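Local coordinates for protein MATE family efflux transporter (Vibrio cholerae, PDB 6IDP) that probably exports drugs and other small molecules across the bacterial inner membrane as a proton-dependent multidrug transporter of the MATE family, at residues Q57-I60 and I61-V65; A192-A195 and T196-F200. One frame throughout, in Å; residues are numbered along the deposited sequence.

Interaction 1. Residues Q57-I60 and I61-V65; sequences QMVI and IGIQV. With OLC ((2R)-2,3-dihydroxypropyl (9Z)-octadec-9-enoate), chain B.
Ile61 lies alongside Gln57 one turn further along helix 54-80, the two side chains pointing the same way, with Gln57 CG 4.1 Å from Ile61 CG1. Ile61 N gives its hydrogen to Gln57 O at 2.8 Å in a nearly straight bond of 166°. Gly62 and Gln64 bond comparably to the carbonyls of Met58 and Ile60, whereas Ile63 N reaches Val59 O in a more bent bond of 141°. With chi1 at -64°, Ile61 CG1 is swung beside its own backbone N, which lays it 3.1 Å from Gln57 O. The buried part is formed by Ile60 and Gln64. Ile60 packs on Ile105 and Leu109 of helix 84-111, and its CG2 meets Gln64 OE1 obliquely at 4.1 Å, while the other end of that amide, Gln64 NE2, lies 3.3 Å from both C12 and C15 in the acyl tail of monoolein B. Ile61 CD1 touches the same tail at C12, 3.8 Å away. Val59 and Met58, by contrast, are exposed; Val59 CG1 runs beside Ile63 CD1, and Met58 touches Pro248 of helix 226-259. This is regular i to i+4 alpha-helical bonding in a membrane-transporter helix packed between neighbouring helices, with Ile61, Gln64 and Val65 on a lipid tail.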
ATOM      1  N   GLN A  57     -10.709   3.114  -7.850  1.00 53.13           N
ATOM      2  CA  GLN A  57      -9.774   3.666  -6.880  1.00 48.99           C
ATOM      3  C   GLN A  57      -8.522   2.805  -6.781  1.00 46.06           C
ATOM      4  O   GLN A  57      -7.410   3.325  -6.697  1.00 42.45           O
ATOM      5  CB  GLN A  57     -10.431   3.791  -5.505  1.00 50.40           C
ATOM      6  CG  GLN A  57      -9.561   4.460  -4.453  1.00 55.53           C
ATOM      7  CD  GLN A  57     -10.205   4.447  -3.082  1.00 68.43           C
ATOM      8  OE1 GLN A  57     -10.520   3.386  -2.543  1.00 74.62           O
ATOM      9  NE2 GLN A  57     -10.414   5.629  -2.513  1.00 73.91           N
ATOM     10  N   MET A  58      -8.711   1.488  -6.788  1.00 46.22           N
ATOM     11  CA  MET A  58      -7.595   0.553  -6.701  1.00 53.37           C
ATOM     12  C   MET A  58      -6.618   0.760  -7.849  1.00 53.36           C
ATOM     13  O   MET A  58      -5.402   0.667  -7.668  1.00 50.33           O
ATOM     14  CB  MET A  58      -8.093  -0.893  -6.705  1.00 62.24           C
ATOM     15  CG  MET A  58      -8.864  -1.301  -5.465  1.00 68.20           C
ATOM     16  SD  MET A  58      -9.044  -3.093  -5.380  1.00107.59           S
ATOM     17  CE  MET A  58      -9.663  -3.444  -7.023  1.00 63.16           C
ATOM     18  N   VAL A  59      -7.162   1.041  -9.029  1.00 55.00           N
ATOM     19  CA  VAL A  59      -6.353   1.297 -10.212  1.00 59.08           C
ATOM     20  C   VAL A  59      -5.491   2.545 -10.040  1.00 58.49           C
ATOM     21  O   VAL A  59      -4.292   2.519 -10.321  1.00 59.16           O
ATOM     22  CB  VAL A  59      -7.237   1.445 -11.466  1.00 63.05           C
ATOM     23  CG1 VAL A  59      -6.449   2.058 -12.614  1.00 61.50           C
ATOM     24  CG2 VAL A  59      -7.812   0.094 -11.864  1.00 64.50           C
ATOM     25  N   ILE A  60      -6.100   3.630  -9.570  1.00 52.19           N
ATOM     26  CA  ILE A  60      -5.367   4.869  -9.337  1.00 46.03           C
ATOM     27  C   ILE A  60      -4.305   4.674  -8.260  1.00 47.43           C
ATOM     28  O   ILE A  60      -3.170   5.126  -8.406  1.00 44.28           O
ATOM     29  CB  ILE A  60      -6.298   6.023  -8.911  1.00 42.64           C
ATOM     30  CG1 ILE A  60      -7.449   6.183  -9.903  1.00 56.36           C
ATOM     31  CG2 ILE A  60      -5.511   7.322  -8.781  1.00 31.68           C
ATOM     32  CD1 ILE A  60      -7.003   6.431 -11.321  1.00 61.53           C
ATOM     33  N   ILE A  61      -4.685   3.997  -7.181  1.00 47.70           N
ATOM     34  CA  ILE A  61      -3.765   3.739  -6.082  1.00 44.95           C
ATOM     35  C   ILE A  61      -2.606   2.861  -6.548  1.00 43.53           C
ATOM     36  O   ILE A  61      -1.448   3.141  -6.241  1.00 40.50           O
ATOM     37  CB  ILE A  61      -4.480   3.074  -4.890  1.00 41.03           C
ATOM     38  CG1 ILE A  61      -5.536   4.019  -4.316  1.00 38.20           C
ATOM     39  CG2 ILE A  61      -3.479   2.694  -3.809  1.00 43.06           C
ATOM     40  CD1 ILE A  61      -4.992   5.377  -3.925  1.00 37.36           C
ATOM     41  N   GLY A  62      -2.924   1.813  -7.304  1.00 41.66           N
ATOM     42  CA  GLY A  62      -1.907   0.937  -7.859  1.00 41.74           C
ATOM     43  C   GLY A  62      -0.919   1.678  -8.743  1.00 45.98           C
ATOM     44  O   GLY A  62       0.266   1.347  -8.782  1.00 52.82           O
ATOM     45  N   ILE A  63      -1.410   2.690  -9.448  1.00 44.48           N
ATOM     46  CA  ILE A  63      -0.572   3.481 -10.337  1.00 41.63           C
ATOM     47  C   ILE A  63       0.341   4.425  -9.555  1.00 34.95           C
ATOM     48  O   ILE A  63       1.543   4.489  -9.816  1.00 41.26           O
ATOM     49  CB  ILE A  63      -1.430   4.285 -11.334  1.00 43.98           C
ATOM     50  CG1 ILE A  63      -1.968   3.359 -12.428  1.00 51.85           C
ATOM     51  CG2 ILE A  63      -0.628   5.420 -11.951  1.00 36.05           C
ATOM     52  CD1 ILE A  63      -2.964   4.017 -13.358  1.00 54.73           C
ATOM     53  N   GLN A  64      -0.222   5.140  -8.586  1.00 30.85           N
ATOM     54  CA  GLN A  64       0.553   6.109  -7.821  1.00 35.01           C
ATOM     55  C   GLN A  64       1.567   5.423  -6.903  1.00 35.04           C
ATOM     56  O   GLN A  64       2.639   5.970  -6.640  1.00 34.11           O
ATOM     57  CB  GLN A  64      -0.370   7.030  -7.011  1.00 34.55           C
ATOM     58  CG  GLN A  64      -0.944   6.426  -5.740  1.00 39.34           C
ATOM     59  CD  GLN A  64      -1.908   7.365  -5.040  1.00 44.44           C
ATOM     60  OE1 GLN A  64      -2.940   7.740  -5.595  1.00 46.78           O
ATOM     61  NE2 GLN A  64      -1.575   7.750  -3.817  1.00 43.00           N
ATOM     62  N   VAL A  65       1.237   4.226  -6.425  1.00 26.29           N
ATOM     63  CA  VAL A  65       2.166   3.475  -5.586  1.00 41.66           C
ATOM     64  C   VAL A  65       3.336   2.978  -6.435  1.00 33.31           C
ATOM     65  O   VAL A  65       4.492   3.072  -6.022  1.00 32.70           O
ATOM     66  CB  VAL A  65       1.476   2.290  -4.879  1.00 44.31           C
ATOM     67  CG1 VAL A  65       2.508   1.334  -4.299  1.00 40.85           C
ATOM     68  CG2 VAL A  65       0.564   2.803  -3.775  1.00 40.42           C
TER
HETATM   69  C18 OLC B 501      -1.969  11.224   1.812  1.00 54.74           C
HETATM   70  C10 OLC B 501      -1.515   4.341   0.393  1.00 69.11           C
HETATM   71  C9  OLC B 501      -0.525   3.540   0.837  1.00 67.69           C
HETATM   72  C17 OLC B 501      -1.654  10.322   0.639  1.00 57.25           C
HETATM   73  C11 OLC B 501      -1.404   5.017  -0.956  1.00 69.06           C
HETATM   74  C8  OLC B 501       0.707   3.306  -0.007  1.00 66.55           C
HETATM   75  C16 OLC B 501      -2.784  10.385  -0.367  1.00 62.56           C
HETATM   76  C12 OLC B 501      -2.541   6.002  -1.132  1.00 71.69           C
HETATM   77  C15 OLC B 501      -2.917   9.058  -1.085  1.00 65.63           C
HETATM   78  C13 OLC B 501      -2.635   6.892   0.089  1.00 73.65           C
HETATM   79  C14 OLC B 501      -3.581   8.043  -0.180  1.00 71.61           C

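Interaction 2. Residues A192-A195 and T196-F200; sequences AAIA and TIIAF. With OLC ((2R)-2,3-dihydroxypropyl (9Z)-octadec-9-enoate), chain O; OLC ((2R)-2,3-dihydroxypropyl (9Z)-octadec-9-enoate), chain B.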
ATOM      1  N   ALA A 192     -17.952  14.344   0.778  1.00 51.78           N
ATOM      2  CA  ALA A 192     -16.826  13.545   1.245  1.00 48.80           C
ATOM      3  C   ALA A 192     -15.601  13.763   0.362  1.00 46.96           C
ATOM      4  O   ALA A 192     -14.478  13.872   0.858  1.00 47.68           O
ATOM      5  CB  ALA A 192     -17.198  12.073   1.278  1.00 48.39           C
ATOM      6  N   ALA A 193     -15.826  13.824  -0.947  1.00 42.12           N
ATOM      7  CA  ALA A 193     -14.751  14.038  -1.903  1.00 42.01           C
ATOM      8  C   ALA A 193     -14.193  15.453  -1.784  1.00 41.51           C
ATOM      9  O   ALA A 193     -12.982  15.663  -1.879  1.00 42.30           O
ATOM     10  CB  ALA A 193     -15.243  13.777  -3.316  1.00 44.50           C
ATOM     11  N   ILE A 194     -15.086  16.418  -1.579  1.00 40.48           N
ATOM     12  CA  ILE A 194     -14.692  17.811  -1.401  1.00 42.11           C
ATOM     13  C   ILE A 194     -13.861  17.985  -0.131  1.00 44.53           C
ATOM     14  O   ILE A 194     -12.863  18.708  -0.127  1.00 42.81           O
ATOM     15  CB  ILE A 194     -15.923  18.733  -1.349  1.00 42.88           C
ATOM     16  CG1 ILE A 194     -16.682  18.669  -2.673  1.00 46.53           C
ATOM     17  CG2 ILE A 194     -15.518  20.165  -1.031  1.00 45.49           C
ATOM     18  CD1 ILE A 194     -18.038  19.327  -2.636  1.00 54.81           C
ATOM     19  N   ALA A 195     -14.269  17.310   0.940  1.00 45.16           N
ATOM     20  CA  ALA A 195     -13.511  17.330   2.186  1.00 48.09           C
ATOM     21  C   ALA A 195     -12.110  16.756   1.978  1.00 43.61           C
ATOM     22  O   ALA A 195     -11.140  17.224   2.573  1.00 44.24           O
ATOM     23  CB  ALA A 195     -14.250  16.558   3.271  1.00 40.97           C
ATOM     24  N   THR A 196     -12.013  15.743   1.122  1.00 40.30           N
ATOM     25  CA  THR A 196     -10.734  15.121   0.807  1.00 35.63           C
ATOM     26  C   THR A 196      -9.843  16.051  -0.023  1.00 32.77           C
ATOM     27  O   THR A 196      -8.637  16.141   0.218  1.00 34.80           O
ATOM     28  CB  THR A 196     -10.934  13.792   0.051  1.00 40.23           C
ATOM     29  OG1 THR A 196     -11.712  12.896   0.854  1.00 49.22           O
ATOM     30  CG2 THR A 196      -9.592  13.142  -0.265  1.00 34.21           C
ATOM     31  N   ILE A 197     -10.436  16.743  -0.994  1.00 32.44           N
ATOM     32  CA  ILE A 197      -9.685  17.679  -1.828  1.00 31.06           C
ATOM     33  C   ILE A 197      -9.051  18.776  -0.974  1.00 30.62           C
ATOM     34  O   ILE A 197      -7.878  19.102  -1.142  1.00 33.58           O
ATOM     35  CB  ILE A 197     -10.572  18.331  -2.913  1.00 31.73           C
ATOM     36  CG1 ILE A 197     -11.112  17.275  -3.877  1.00 36.16           C
ATOM     37  CG2 ILE A 197      -9.789  19.389  -3.683  1.00 35.16           C
ATOM     38  CD1 ILE A 197     -12.143  17.803  -4.863  1.00 38.79           C
ATOM     39  N   ILE A 198      -9.826  19.333  -0.050  1.00 31.78           N
ATOM     40  CA  ILE A 198      -9.332  20.411   0.797  1.00 35.47           C
ATOM     41  C   ILE A 198      -8.236  19.914   1.736  1.00 35.61           C
ATOM     42  O   ILE A 198      -7.187  20.545   1.860  1.00 35.56           O
ATOM     43  CB  ILE A 198     -10.468  21.047   1.615  1.00 36.43           C
ATOM     44  CG1 ILE A 198     -11.546  21.584   0.673  1.00 38.38           C
ATOM     45  CG2 ILE A 198      -9.932  22.162   2.501  1.00 33.81           C
ATOM     46  CD1 ILE A 198     -12.701  22.249   1.380  1.00 36.61           C
ATOM     47  N   ALA A 199      -8.481  18.776   2.381  1.00 31.65           N
ATOM     48  CA  ALA A 199      -7.510  18.166   3.284  1.00 31.20           C
ATOM     49  C   ALA A 199      -6.177  17.889   2.586  1.00 34.32           C
ATOM     50  O   ALA A 199      -5.127  18.342   3.039  1.00 37.62           O
ATOM     51  CB  ALA A 199      -8.072  16.882   3.871  1.00 32.45           C
ATOM     52  N   PHE A 200      -6.227  17.141   1.487  1.00 30.38           N
ATOM     53  CA  PHE A 200      -5.030  16.838   0.713  1.00 29.01           C
ATOM     54  C   PHE A 200      -4.438  18.098   0.091  1.00 33.96           C
ATOM     55  O   PHE A 200      -3.231  18.179  -0.138  1.00 37.80           O
ATOM     56  CB  PHE A 200      -5.339  15.816  -0.381  1.00 28.17           C
ATOM     57  CG  PHE A 200      -5.488  14.410   0.125  1.00 33.48           C
ATOM     58  CD1 PHE A 200      -5.014  14.049   1.376  1.00 44.58           C
ATOM     59  CD2 PHE A 200      -6.097  13.445  -0.659  1.00 36.40           C
ATOM     60  CE1 PHE A 200      -5.152  12.749   1.835  1.00 46.64           C
ATOM     61  CE2 PHE A 200      -6.231  12.145  -0.208  1.00 39.49           C
ATOM     62  CZ  PHE A 200      -5.757  11.798   1.038  1.00 38.55           C
TER
HETATM   63  C18 OLC O 514      -7.921  10.905   3.515  1.00 56.88           C
HETATM   64  C17 OLC O 514      -8.163   9.488   3.039  1.00 62.52           C
HETATM   65  C16 OLC O 514      -8.261   9.447   1.530  1.00 61.70           C
HETATM   66  C15 OLC O 514      -7.792   8.096   1.039  1.00 63.70           C
HETATM   67  C14 OLC O 514      -7.387   8.194  -0.416  1.00 61.64           C
HETATM   68  C18 OLC B 501      -1.969  11.224   1.812  1.00 54.74           C
HETATM   69  C10 OLC B 501      -1.515   4.341   0.393  1.00 69.11           C
HETATM   70  C9  OLC B 501      -0.525   3.540   0.837  1.00 67.69           C
HETATM   71  C17 OLC B 501      -1.654  10.322   0.639  1.00 57.25           C
HETATM   72  C11 OLC B 501      -1.404   5.017  -0.956  1.00 69.06           C
HETATM   73  C8  OLC B 501       0.707   3.306  -0.007  1.00 66.55           C
HETATM   74  C16 OLC B 501      -2.784  10.385  -0.367  1.00 62.56           C
HETATM   75  C12 OLC B 501      -2.541   6.002  -1.132  1.00 71.69           C
HETATM   76  C15 OLC B 501      -2.917   9.058  -1.085  1.00 65.63           C
HETATM   77  C13 OLC B 501      -2.635   6.892   0.089  1.00 73.65           C
HETATM   78  C14 OLC B 501      -3.581   8.043  -0.180  1.00 71.61           C
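Thr196 folds back on the preceding turn of helix 189-213, where its hydroxyl approaches the carbonyl of Ala192. From CB, 3.4 Å from Ala193 O, the side chain branches. Rotation about the first bond (chi1 -59°) sets OG1 beside the backbone N, bringing it to 2.9 Å from Ala192 O. Separately, Thr196 N is hydrogen-bonded to Ala192 O. At its tip OG1 is hydrogen-bonded to Asn174 ND2 of helix 161-184, so this hydroxyl links two helices within the MATE bundle of transmembrane helices. Ala195 CB touches Asn174 and Asp178 of the same neighbouring helix. Ile194 and Ile198 both rest on Phe181, and Ile194 CG2 lies 4.3 Å from Ile198 CD1. Ile197 CG1 lies 3.2 Å from Ala193 O, the oxygen that also accepts the Ile197 N-H. Further on, the Phe200 ring reaches two monoolein tails. The chain of molecule B passes over one ring face with its C16, and its terminal C18 is 3.5 Å from Phe200 CE1; the terminal C18 of molecule O comes obliquely to 3.4 Å from Phe200 CZ.

In the fold
Along the chain, interaction 1 on helix 54-80 is complete well before interaction 2 begins on helix 189-213. Their centres are about 18 Å apart and their nearest atoms about 7 Å, so the two do not touch directly. Interaction 1 lies nearer the middle of the molecule, its centre about 9 Å from the chain centre against about 20 Å for interaction 2. Helix 124-156 is a neighbour of both, touched by Gln57 and Gln64 of interaction 1 and by Ile194, Ile197 and Phe200 of interaction 2. The tail of monoolein B also spans the interval, reaching both 61-65 and Phe200. One lipid tail thus touches both helices in the straight form of this transporter.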